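Local coordinates for protein transketolase (Campylobacter jejuni, PDB 3L84) that belongs to the thiamine diphosphate-dependent transketolase family, joining a thiamine diphosphate-binding domain, a pyrimidine-binding domain and a C-terminal domain in each chain, at residues E315-L320 against Y404-P409; N326-P331 against K353-F358; E346-L351 against K481-A486; N369-H374 against F436-H441. All coordinates share one frame; numbering follows the deposited sequence.

Contact 1 (E315-L320 against Y404-P409). With ACT (acetate ion), chain D.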
# COMPACT_ATOMS: atom_id res chain seq x y z
N GLU A 315 6.62 -10.05 -39.16
CA GLU A 315 5.74 -8.89 -39.27
C GLU A 315 5.03 -8.65 -37.94
O GLU A 315 4.87 -7.51 -37.53
CB GLU A 315 4.71 -9.06 -40.41
CG GLU A 315 5.32 -9.00 -41.83
CD GLU A 315 4.28 -8.83 -42.95
OE1 GLU A 315 3.13 -8.37 -42.70
OE2 GLU A 315 4.65 -9.12 -44.11
N LEU A 316 4.63 -9.72 -37.26
CA LEU A 316 4.01 -9.56 -35.95
C LEU A 316 4.97 -8.87 -34.98
O LEU A 316 4.58 -7.93 -34.30
CB LEU A 316 3.59 -10.92 -35.40
CG LEU A 316 3.12 -10.93 -33.94
CD1 LEU A 316 1.97 -9.96 -33.71
CD2 LEU A 316 2.77 -12.33 -33.49
N LEU A 317 6.21 -9.33 -34.91
CA LEU A 317 7.16 -8.73 -33.99
C LEU A 317 7.33 -7.25 -34.34
O LEU A 317 7.35 -6.43 -33.45
CB LEU A 317 8.48 -9.50 -33.96
CG LEU A 317 9.54 -8.88 -33.05
CD1 LEU A 317 9.05 -8.74 -31.63
CD2 LEU A 317 10.84 -9.72 -33.10
N GLU A 318 7.42 -6.92 -35.62
CA GLU A 318 7.54 -5.52 -36.00
C GLU A 318 6.35 -4.67 -35.58
O GLU A 318 6.53 -3.53 -35.15
CB GLU A 318 7.88 -5.36 -37.49
CG GLU A 318 9.36 -5.63 -37.76
CD GLU A 318 10.27 -4.55 -37.11
OE1 GLU A 318 11.13 -4.87 -36.27
OE2 GLU A 318 10.09 -3.34 -37.42
N ARG A 319 5.13 -5.21 -35.69
CA ARG A 319 3.96 -4.49 -35.19
C ARG A 319 4.01 -4.30 -33.69
O ARG A 319 3.62 -3.24 -33.19
CB ARG A 319 2.67 -5.19 -35.59
CG ARG A 319 2.40 -5.22 -37.09
CD ARG A 319 1.00 -5.67 -37.42
NE ARG A 319 0.70 -7.03 -36.99
CZ ARG A 319 0.93 -8.13 -37.69
NH1 ARG A 319 1.52 -8.09 -38.88
NH2 ARG A 319 0.59 -9.32 -37.19
N LEU A 320 4.46 -5.31 -32.95
CA LEU A 320 4.54 -5.20 -31.51
C LEU A 320 5.56 -4.16 -31.08
O LEU A 320 5.37 -3.45 -30.09
CB LEU A 320 4.88 -6.56 -30.90
CG LEU A 320 3.84 -7.63 -30.98
CD1 LEU A 320 4.45 -8.97 -30.69
CD2 LEU A 320 2.66 -7.34 -30.06
N TYR A 404 9.14 -5.60 -20.62
CA TYR A 404 9.59 -6.80 -21.33
C TYR A 404 10.06 -6.51 -22.74
O TYR A 404 11.07 -7.05 -23.18
CB TYR A 404 8.46 -7.86 -21.33
CG TYR A 404 8.90 -9.18 -21.88
CD1 TYR A 404 9.57 -10.09 -21.09
CD2 TYR A 404 8.73 -9.51 -23.21
CE1 TYR A 404 10.04 -11.25 -21.58
CE2 TYR A 404 9.17 -10.68 -23.72
CZ TYR A 404 9.84 -11.58 -22.90
OH TYR A 404 10.31 -12.76 -23.44
N GLY A 405 9.31 -5.71 -23.49
CA GLY A 405 9.73 -5.21 -24.78
C GLY A 405 8.61 -5.08 -25.80
O GLY A 405 8.79 -4.39 -26.79
N ILE A 406 7.50 -5.79 -25.62
CA ILE A 406 6.45 -5.89 -26.62
C ILE A 406 5.01 -5.66 -26.08
O ILE A 406 4.05 -5.78 -26.89
CB ILE A 406 6.50 -7.24 -27.36
CG1 ILE A 406 6.39 -8.41 -26.37
CG2 ILE A 406 7.76 -7.32 -28.24
CD1 ILE A 406 6.08 -9.78 -27.04
N PHE A 407 4.86 -5.31 -24.82
CA PHE A 407 3.54 -5.24 -24.19
C PHE A 407 3.17 -3.86 -23.68
O PHE A 407 4.03 -3.06 -23.30
CB PHE A 407 3.43 -6.23 -23.02
CG PHE A 407 3.61 -7.66 -23.41
CD1 PHE A 407 2.73 -8.28 -24.27
CD2 PHE A 407 4.70 -8.37 -22.97
CE1 PHE A 407 2.89 -9.60 -24.63
CE2 PHE A 407 4.89 -9.71 -23.33
CZ PHE A 407 3.97 -10.30 -24.20
N LEU A 408 1.86 -3.61 -23.71
CA LEU A 408 1.20 -2.40 -23.21
C LEU A 408 0.17 -2.86 -22.17
O LEU A 408 -0.96 -3.21 -22.57
CB LEU A 408 0.53 -1.68 -24.37
CG LEU A 408 1.50 -1.10 -25.39
CD1 LEU A 408 0.80 -0.85 -26.72
CD2 LEU A 408 2.12 0.16 -24.87
N PRO A 409 0.55 -2.91 -20.90
CA PRO A 409 -0.32 -3.52 -19.90
C PRO A 409 -1.20 -2.53 -19.17
O PRO A 409 -0.85 -1.36 -18.99
CB PRO A 409 0.67 -4.13 -18.92
CG PRO A 409 1.77 -3.12 -18.91
CD PRO A 409 1.89 -2.65 -20.34
C ACT D . 6.86 -12.80 -41.73
O ACT D . 5.92 -12.30 -41.02
OXT ACT D . 7.54 -13.72 -41.16
CH3 ACT D . 7.24 -12.27 -43.09
O HOH W 1 3.24 -3.58 -28.31
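A single water joins the two backbones, donating one hydrogen to the carbonyl O of Ile406 at 2.7 Å and the other to the carbonyl O of Leu320 at 2.8 Å. Leu320 lies in the last turn of its helix, where carbonyls look for partners beyond the helix. Beside this bridge the contact is aliphatic. CB of Leu320 rests 4.0 Å from CB of Ile406, and Leu320 CD2 lies 3.8 Å from the carbonyl O of Ile406. Ile406 has CG1 between its backbone N and carbonyl carbon (chi1 58°); this leaves CG2 to meet Leu320 CB and, at 3.9 Å, Leu317 CD1, whose side chain crosses it at about a right angle. CG1 covers the centre of the Phe407 ring, and CD1 beyond it reaches Leu320 CD1 at 4.1 Å. Gly405 suits the turn before it: at phi 144° a beta carbon would press on the carbonyl O of Tyr404. At the start of the helix an acetate, probably from the crystallisation liquor, accepts a nearly straight bond from Glu315 N and another from Lys314 N. The Leu320-Ile406 packing and a salt bridge from Arg319 to Glu356 seat helix 314-321 against the turn that runs from helix 391-404 into strand 408-414, where backbone hydrogen bonds join Leu408 to Gly357 and Leu359.

Contact 2 (N326-P331 against K353-F358)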
# COMPACT_ATOMS: atom_id res chain seq x y z
N ASN A 326 -2.06 6.12 -33.90
CA ASN A 326 -2.80 7.11 -34.70
C ASN A 326 -3.95 6.52 -35.46
O ASN A 326 -4.95 7.20 -35.68
CB ASN A 326 -1.88 7.81 -35.71
CG ASN A 326 -0.85 8.72 -35.05
OD1 ASN A 326 -1.07 9.20 -33.94
ND2 ASN A 326 0.27 8.95 -35.75
N LYS A 327 -3.82 5.26 -35.85
CA LYS A 327 -4.81 4.61 -36.71
C LYS A 327 -6.10 4.25 -35.99
O LYS A 327 -7.10 3.98 -36.64
CB LYS A 327 -4.24 3.34 -37.38
CG LYS A 327 -3.87 2.23 -36.42
CD LYS A 327 -4.00 0.78 -36.98
CE LYS A 327 -5.17 0.06 -36.26
NZ LYS A 327 -4.97 -1.39 -35.98
N ILE A 328 -6.11 4.26 -34.68
CA ILE A 328 -7.17 3.64 -33.89
C ILE A 328 -8.44 4.48 -33.96
O ILE A 328 -8.40 5.66 -33.68
CB ILE A 328 -6.71 3.44 -32.44
CG1 ILE A 328 -5.47 2.53 -32.39
CG2 ILE A 328 -7.85 2.90 -31.58
CD1 ILE A 328 -4.86 2.42 -31.01
N ALA A 329 -9.55 3.87 -34.35
CA ALA A 329 -10.85 4.56 -34.34
C ALA A 329 -11.53 4.20 -33.03
O ALA A 329 -11.99 3.04 -32.80
CB ALA A 329 -11.70 4.13 -35.54
N TYR A 330 -11.59 5.18 -32.16
CA TYR A 330 -12.21 4.99 -30.84
C TYR A 330 -13.70 5.11 -30.95
O TYR A 330 -14.22 5.61 -31.96
CB TYR A 330 -11.73 6.08 -29.90
CG TYR A 330 -10.28 5.96 -29.49
CD1 TYR A 330 -9.94 5.38 -28.29
CD2 TYR A 330 -9.26 6.45 -30.29
CE1 TYR A 330 -8.62 5.30 -27.89
CE2 TYR A 330 -7.94 6.35 -29.88
CZ TYR A 330 -7.63 5.77 -28.69
OH TYR A 330 -6.31 5.67 -28.25
N PRO A 331 -14.45 4.63 -29.94
CA PRO A 331 -15.91 4.85 -29.98
C PRO A 331 -16.25 6.33 -29.92
O PRO A 331 -15.52 7.11 -29.28
CB PRO A 331 -16.42 4.15 -28.70
CG PRO A 331 -15.24 3.29 -28.23
CD PRO A 331 -14.02 4.03 -28.67
N LYS A 353 -8.25 -4.82 -29.51
CA LYS A 353 -8.48 -5.27 -30.88
C LYS A 353 -7.44 -4.71 -31.83
O LYS A 353 -7.07 -5.40 -32.81
CB LYS A 353 -9.87 -4.86 -31.36
CG LYS A 353 -10.93 -5.66 -30.70
CD LYS A 353 -12.31 -5.23 -31.14
CE LYS A 353 -13.27 -5.14 -29.95
NZ LYS A 353 -14.00 -3.80 -29.83
N ASN A 354 -6.98 -3.49 -31.60
CA ASN A 354 -6.06 -2.78 -32.50
C ASN A 354 -4.59 -3.02 -32.20
O ASN A 354 -3.76 -2.83 -33.08
CB ASN A 354 -6.32 -1.27 -32.46
CG ASN A 354 -7.49 -0.83 -33.33
OD1 ASN A 354 -7.34 -0.54 -34.52
ND2 ASN A 354 -8.67 -0.79 -32.75
N LEU A 355 -4.26 -3.46 -30.99
CA LEU A 355 -2.88 -3.54 -30.54
C LEU A 355 -2.61 -4.94 -30.04
O LEU A 355 -3.10 -5.35 -28.98
CB LEU A 355 -2.63 -2.51 -29.43
CG LEU A 355 -2.78 -1.04 -29.82
CD1 LEU A 355 -2.84 -0.17 -28.59
CD2 LEU A 355 -1.69 -0.56 -30.78
N GLU A 356 -1.82 -5.71 -30.78
CA GLU A 356 -1.57 -7.09 -30.42
C GLU A 356 -0.87 -7.26 -29.07
O GLU A 356 -1.01 -8.30 -28.44
CB GLU A 356 -0.81 -7.79 -31.55
CG GLU A 356 -1.69 -8.05 -32.77
CD GLU A 356 -0.92 -8.18 -34.07
OE1 GLU A 356 -0.13 -7.27 -34.37
OE2 GLU A 356 -1.13 -9.18 -34.83
N GLY A 357 -0.15 -6.24 -28.61
CA GLY A 357 0.52 -6.30 -27.34
C GLY A 357 -0.21 -5.66 -26.17
O GLY A 357 0.34 -5.64 -25.06
N PHE A 358 -1.43 -5.15 -26.38
CA PHE A 358 -2.23 -4.55 -25.32
C PHE A 358 -3.00 -5.62 -24.57
O PHE A 358 -3.76 -6.36 -25.17
CB PHE A 358 -3.16 -3.51 -25.93
CG PHE A 358 -3.88 -2.67 -24.93
CD1 PHE A 358 -3.36 -1.45 -24.49
CD2 PHE A 358 -5.11 -3.08 -24.41
CE1 PHE A 358 -4.04 -0.67 -23.58
CE2 PHE A 358 -5.79 -2.28 -23.49
CZ PHE A 358 -5.24 -1.09 -23.07
O HOH W 2 -9.23 1.24 -35.75
O HOH W 3 -11.18 0.53 -33.85
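Ile328 and Asn354 meet at a slant, the isoleucine using both branches. It crosses the amide obliquely, with CG1 touching Asn354 CB at 3.9 Å and CG2 directed toward Asn354 ND2 at 4.0 Å. Farther out, Ile328 CD1 meets Leu355 CD1 at 4.1 Å, these two side chains standing nearly perpendicular. CG2 also reaches a face of the Tyr330 ring, toward its rim. With CG of Asn354 anti to its carbonyl carbon (chi1 -81°), the amide is turned to the backbone of Ala329, which it meets through two waters. One water accepts from Ala329 N and donates to Asn354 OD1 at 2.9 Å; the second accepts from Asn354 ND2 at 3.0 Å and donates to Ala329 O. ND2 also bonds to Val350 O, one turn back in helix 340-354. Lys327 bends over as well, but the end of its side chain is doubtfully placed, and its NZ gives at most a weak, uncertain bond to the carbonyl O of Asn354. Asparagine suits this helix end because one amide can both donate and accept: Val350 O, which needs a donor, identifies the nitrogen end, and the two waters are consistent with it.

Contact 3 (E346-L351 against K481-A486)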
# COMPACT_ATOMS: atom_id res chain seq x y z
N GLU A 346 -15.29 -0.01 -22.99
CA GLU A 346 -15.37 -0.06 -24.45
C GLU A 346 -14.07 0.36 -25.13
O GLU A 346 -13.64 -0.25 -26.11
CB GLU A 346 -16.50 0.84 -24.89
CG GLU A 346 -17.86 0.32 -24.47
CD GLU A 346 -18.60 -0.30 -25.56
OE1 GLU A 346 -19.68 0.24 -25.87
OE2 GLU A 346 -18.08 -1.31 -26.12
N ILE A 347 -13.40 1.35 -24.56
CA ILE A 347 -12.11 1.78 -25.09
C ILE A 347 -11.07 0.67 -24.93
O ILE A 347 -10.30 0.41 -25.85
CB ILE A 347 -11.66 3.09 -24.44
CG1 ILE A 347 -12.64 4.22 -24.79
CG2 ILE A 347 -10.24 3.42 -24.91
CD1 ILE A 347 -12.52 5.47 -23.86
N LEU A 348 -11.05 0.03 -23.77
CA LEU A 348 -10.08 -1.08 -23.54
C LEU A 348 -10.25 -2.15 -24.58
O LEU A 348 -9.27 -2.71 -25.12
CB LEU A 348 -10.25 -1.68 -22.17
CG LEU A 348 -9.81 -0.84 -20.98
CD1 LEU A 348 -10.26 -1.52 -19.67
CD2 LEU A 348 -8.31 -0.53 -21.01
N ASN A 349 -11.51 -2.44 -24.94
CA ASN A 349 -11.77 -3.42 -25.99
C ASN A 349 -11.30 -2.98 -27.38
O ASN A 349 -10.72 -3.78 -28.10
CB ASN A 349 -13.25 -3.79 -25.98
CG ASN A 349 -13.57 -4.88 -24.99
OD1 ASN A 349 -13.56 -6.04 -25.33
ND2 ASN A 349 -13.75 -4.51 -23.72
N VAL A 350 -11.48 -1.72 -27.74
CA VAL A 350 -10.96 -1.20 -29.00
C VAL A 350 -9.44 -1.26 -29.02
O VAL A 350 -8.83 -1.66 -30.02
CB VAL A 350 -11.44 0.25 -29.22
CG1 VAL A 350 -10.69 0.93 -30.36
CG2 VAL A 350 -12.96 0.29 -29.51
N LEU A 351 -8.80 -0.91 -27.91
CA LEU A 351 -7.34 -0.95 -27.84
C LEU A 351 -6.82 -2.37 -27.98
O LEU A 351 -5.87 -2.60 -28.75
CB LEU A 351 -6.82 -0.29 -26.56
CG LEU A 351 -7.10 1.22 -26.47
CD1 LEU A 351 -6.67 1.77 -25.09
CD2 LEU A 351 -6.40 1.94 -27.56
N LYS A 481 -10.21 11.10 -25.36
CA LYS A 481 -9.12 12.06 -25.52
C LYS A 481 -8.00 11.78 -24.51
O LYS A 481 -6.81 11.93 -24.84
CB LYS A 481 -9.65 13.49 -25.41
CG LYS A 481 -10.54 13.89 -26.57
CD LYS A 481 -11.24 15.21 -26.30
CE LYS A 481 -12.10 15.72 -27.44
NZ LYS A 481 -12.88 16.92 -26.94
N ALA A 482 -8.38 11.34 -23.31
CA ALA A 482 -7.41 11.00 -22.28
C ALA A 482 -6.55 9.83 -22.74
O ALA A 482 -5.34 9.85 -22.57
CB ALA A 482 -8.10 10.64 -20.97
N TRP A 483 -7.15 8.78 -23.30
CA TRP A 483 -6.38 7.66 -23.83
C TRP A 483 -5.44 8.09 -24.95
O TRP A 483 -4.31 7.60 -25.04
CB TRP A 483 -7.31 6.54 -24.30
CG TRP A 483 -7.60 5.56 -23.20
CD1 TRP A 483 -8.74 5.46 -22.46
CD2 TRP A 483 -6.69 4.58 -22.69
NE1 TRP A 483 -8.60 4.42 -21.55
CE2 TRP A 483 -7.35 3.89 -21.66
CE3 TRP A 483 -5.37 4.23 -22.99
CZ2 TRP A 483 -6.76 2.84 -20.96
CZ3 TRP A 483 -4.77 3.20 -22.29
CH2 TRP A 483 -5.45 2.52 -21.28
N GLN A 484 -5.91 8.96 -25.85
CA GLN A 484 -5.05 9.41 -26.94
C GLN A 484 -3.80 10.09 -26.39
O GLN A 484 -2.70 9.87 -26.88
CB GLN A 484 -5.83 10.28 -27.93
CG GLN A 484 -6.88 9.49 -28.71
CD GLN A 484 -7.81 10.35 -29.51
OE1 GLN A 484 -8.36 11.31 -29.00
NE2 GLN A 484 -8.01 9.97 -30.79
N ILE A 485 -3.97 10.90 -25.36
CA ILE A 485 -2.82 11.50 -24.68
C ILE A 485 -1.97 10.46 -23.97
O ILE A 485 -0.73 10.46 -24.12
CB ILE A 485 -3.27 12.58 -23.69
CG1 ILE A 485 -4.01 13.72 -24.40
CG2 ILE A 485 -2.08 13.11 -22.88
CD1 ILE A 485 -5.01 14.48 -23.50
N ALA A 486 -2.60 9.58 -23.22
CA ALA A 486 -1.85 8.59 -22.45
C ALA A 486 -0.97 7.70 -23.33
O ALA A 486 0.18 7.40 -22.96
CB ALA A 486 -2.78 7.72 -21.65
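Trp483 meets three side chains of the facing helix, and two of them sit over the same face of its indole. Ile347 CG2 lies 3.8 Å from the centroid of the five-membered ring, 24° off the normal; Leu351 CD1 lies 3.6 Å from the centroid of the six-membered ring, 17° off. Both are CH-pi contacts, and the one-turn spacing of Ile347 and Leu351 matches the length of the fused rings. Leu348 approaches obliquely, its CD2 3.7 Å from Trp483 CZ2. A flat, wide residue suits this place: the axes of 346-351 and 481-486 approach to 11.7 Å, crossing at -42°, and the broad indole fills the separation between the helices. In the second shell, Phe495 stacks with Trp483, and the Phe436 ring meets it at an inclined angle; both belong to strands of the sheet below. Ala482 and Ala486, small enough to let their helix lie close, rest on Phe495. Helices 340-354 and 476-488 thus pack on each other and on a parallel sheet with Trp483 at the centre of the interface, the layered alpha/beta architecture of the pyrimidine-binding domain in the thiamine diphosphate-binding clan.

Contact 4 (N369-H374 against F436-H441)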
# COMPACT_ATOMS: atom_id res chain seq x y z
N ASN A 369 -15.13 -3.46 -12.65
CA ASN A 369 -14.24 -2.50 -13.29
C ASN A 369 -14.52 -2.37 -14.79
O ASN A 369 -13.98 -1.47 -15.43
CB ASN A 369 -12.77 -2.88 -13.12
CG ASN A 369 -12.26 -2.88 -11.69
OD1 ASN A 369 -12.79 -2.16 -10.79
ND2 ASN A 369 -11.23 -3.61 -11.47
N LYS A 370 -15.30 -3.30 -15.35
CA LYS A 370 -15.64 -3.37 -16.78
C LYS A 370 -14.44 -3.56 -17.67
O LYS A 370 -14.35 -3.00 -18.80
CB LYS A 370 -16.46 -2.16 -17.20
CG LYS A 370 -17.73 -1.95 -16.38
CD LYS A 370 -18.67 -3.13 -16.46
CE LYS A 370 -19.94 -2.92 -15.63
NZ LYS A 370 -21.03 -2.43 -16.51
N THR A 371 -13.51 -4.42 -17.26
CA THR A 371 -12.27 -4.62 -17.96
C THR A 371 -12.22 -5.88 -18.83
O THR A 371 -11.22 -6.09 -19.51
CB THR A 371 -11.09 -4.69 -16.93
OG1 THR A 371 -11.44 -5.59 -15.85
CG2 THR A 371 -10.87 -3.31 -16.36
N GLU A 372 -13.26 -6.69 -18.86
CA GLU A 372 -13.22 -7.87 -19.73
C GLU A 372 -13.00 -7.46 -21.17
O GLU A 372 -13.71 -6.62 -21.72
CB GLU A 372 -14.52 -8.68 -19.62
CG GLU A 372 -14.56 -9.99 -20.45
CD GLU A 372 -15.83 -10.80 -20.24
OE1 GLU A 372 -16.64 -10.50 -19.34
OE2 GLU A 372 -16.06 -11.73 -21.05
N LEU A 373 -12.02 -8.13 -21.80
CA LEU A 373 -11.70 -7.96 -23.19
C LEU A 373 -12.46 -9.08 -23.90
O LEU A 373 -12.05 -10.25 -23.91
CB LEU A 373 -10.19 -8.02 -23.41
CG LEU A 373 -9.40 -7.02 -22.58
CD1 LEU A 373 -7.91 -7.34 -22.74
CD2 LEU A 373 -9.75 -5.56 -22.90
N HIS A 374 -13.63 -8.74 -24.42
CA HIS A 374 -14.62 -9.70 -24.85
C HIS A 374 -14.16 -10.55 -26.00
O HIS A 374 -13.72 -10.04 -27.01
CB HIS A 374 -15.91 -8.98 -25.23
CG HIS A 374 -16.54 -8.26 -24.10
ND1 HIS A 374 -17.12 -8.90 -23.03
CD2 HIS A 374 -16.66 -6.93 -23.87
CE1 HIS A 374 -17.58 -7.99 -22.19
NE2 HIS A 374 -17.30 -6.80 -22.67
N PHE A 436 -0.75 1.41 -17.68
CA PHE A 436 -2.00 2.16 -17.47
C PHE A 436 -2.76 1.60 -16.29
O PHE A 436 -2.91 0.39 -16.15
CB PHE A 436 -2.84 2.10 -18.76
CG PHE A 436 -2.03 2.44 -19.98
CD1 PHE A 436 -1.61 3.72 -20.20
CD2 PHE A 436 -1.62 1.47 -20.85
CE1 PHE A 436 -0.83 4.03 -21.26
CE2 PHE A 436 -0.82 1.79 -21.95
CZ PHE A 436 -0.40 3.05 -22.13
N PHE A 437 -3.23 2.48 -15.42
CA PHE A 437 -3.92 2.11 -14.19
C PHE A 437 -5.38 2.50 -14.30
O PHE A 437 -5.69 3.66 -14.59
CB PHE A 437 -3.24 2.79 -12.97
CG PHE A 437 -1.84 2.29 -12.69
CD1 PHE A 437 -1.62 1.33 -11.72
CD2 PHE A 437 -0.76 2.74 -13.43
CE1 PHE A 437 -0.33 0.84 -11.49
CE2 PHE A 437 0.51 2.23 -13.20
CZ PHE A 437 0.69 1.30 -12.25
N ILE A 438 -6.26 1.55 -14.08
CA ILE A 438 -7.70 1.72 -14.31
C ILE A 438 -8.34 1.65 -12.93
O ILE A 438 -8.33 0.59 -12.29
CB ILE A 438 -8.26 0.61 -15.24
CG1 ILE A 438 -7.47 0.43 -16.54
CG2 ILE A 438 -9.75 0.82 -15.48
CD1 ILE A 438 -7.23 1.62 -17.31
N PHE A 439 -8.91 2.76 -12.48
CA PHE A 439 -9.46 2.87 -11.13
C PHE A 439 -10.92 3.27 -11.22
O PHE A 439 -11.21 4.45 -11.42
CB PHE A 439 -8.69 3.89 -10.31
CG PHE A 439 -7.23 3.59 -10.08
CD1 PHE A 439 -6.78 2.33 -9.74
CD2 PHE A 439 -6.30 4.60 -10.13
CE1 PHE A 439 -5.43 2.10 -9.47
CE2 PHE A 439 -4.96 4.38 -9.88
CZ PHE A 439 -4.53 3.14 -9.56
N THR A 440 -11.84 2.35 -10.99
CA THR A 440 -13.25 2.65 -11.05
C THR A 440 -13.78 2.91 -9.65
O THR A 440 -13.04 2.83 -8.65
CB THR A 440 -14.07 1.56 -11.75
OG1 THR A 440 -14.20 0.41 -10.91
CG2 THR A 440 -13.42 1.16 -13.08
N HIS A 441 -15.03 3.30 -9.54
CA HIS A 441 -15.68 3.50 -8.25
C HIS A 441 -14.99 4.63 -7.52
O HIS A 441 -14.54 4.53 -6.39
CB HIS A 441 -15.72 2.20 -7.47
CG HIS A 441 -16.63 1.17 -8.06
ND1 HIS A 441 -16.46 0.68 -9.34
CD2 HIS A 441 -17.72 0.55 -7.56
CE1 HIS A 441 -17.41 -0.20 -9.60
NE2 HIS A 441 -18.21 -0.27 -8.54
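Asn369 and Thr440 have CA atoms 5.7 Å apart where short helix 366-369 ends, the chain turning away at Lys370 with positive phi while strand 436-440 runs extended alongside. The polar link is from Thr440 OG1 to Asn369 OD1, at 2.9 Å; the hydroxyl comes in at 132° to the C=O bond and is tilted 21° out of the carbonyl plane. The same OG1 accepts a hydrogen bond from His441 ND1 at 2.8 Å, so the hydroxyl accepts from His441 and donates to Asn369. Placing OG1 between backbone N and carbonyl carbon (chi1 74°) aims it at both partners and leaves CG2 to pack on Asn369, 3.6 Å from its carbonyl O and 3.8 Å from its CA. Two residues back on the same side of the strand, Ile438 CG2 lies 4.4 Å from Thr371 CG2, a looser methyl contact. Beta-branched residues suit an extended strand, and threonine adds a buried hydroxyl. Asn369 and Thr371 also touch Ala412 on the intervening strand 408-414. The loop after short helix 366-369 therefore passes over that strand to reach the next, at the carboxyl end of a parallel alpha/beta sheet, the edge where such folds usually carry their functional loops.

From the N terminus, contact 1 opens on helix 314-321 and contact 2 on the loop after it. Contact 3 opens on helix 340-354 before contact 2 closes at that helix's end, so the two cross. Contact 4 opens at 369-374. Contact 1 then closes at 404-409, enclosing contact 2, crossing contacts 3 and 4, and tying helix 314-321 to the turn entering strand 408-414. Contact 4 closes next, joining 369-374 to strand 436-440, and contact 3 last, joining helices 340-354 and 476-488, with contact 4 wholly within its span. Leu320, packed on Gly357, couples contacts 1 and 2; Asn349, bonded to Glu372 and His374, couples contacts 3 and 4.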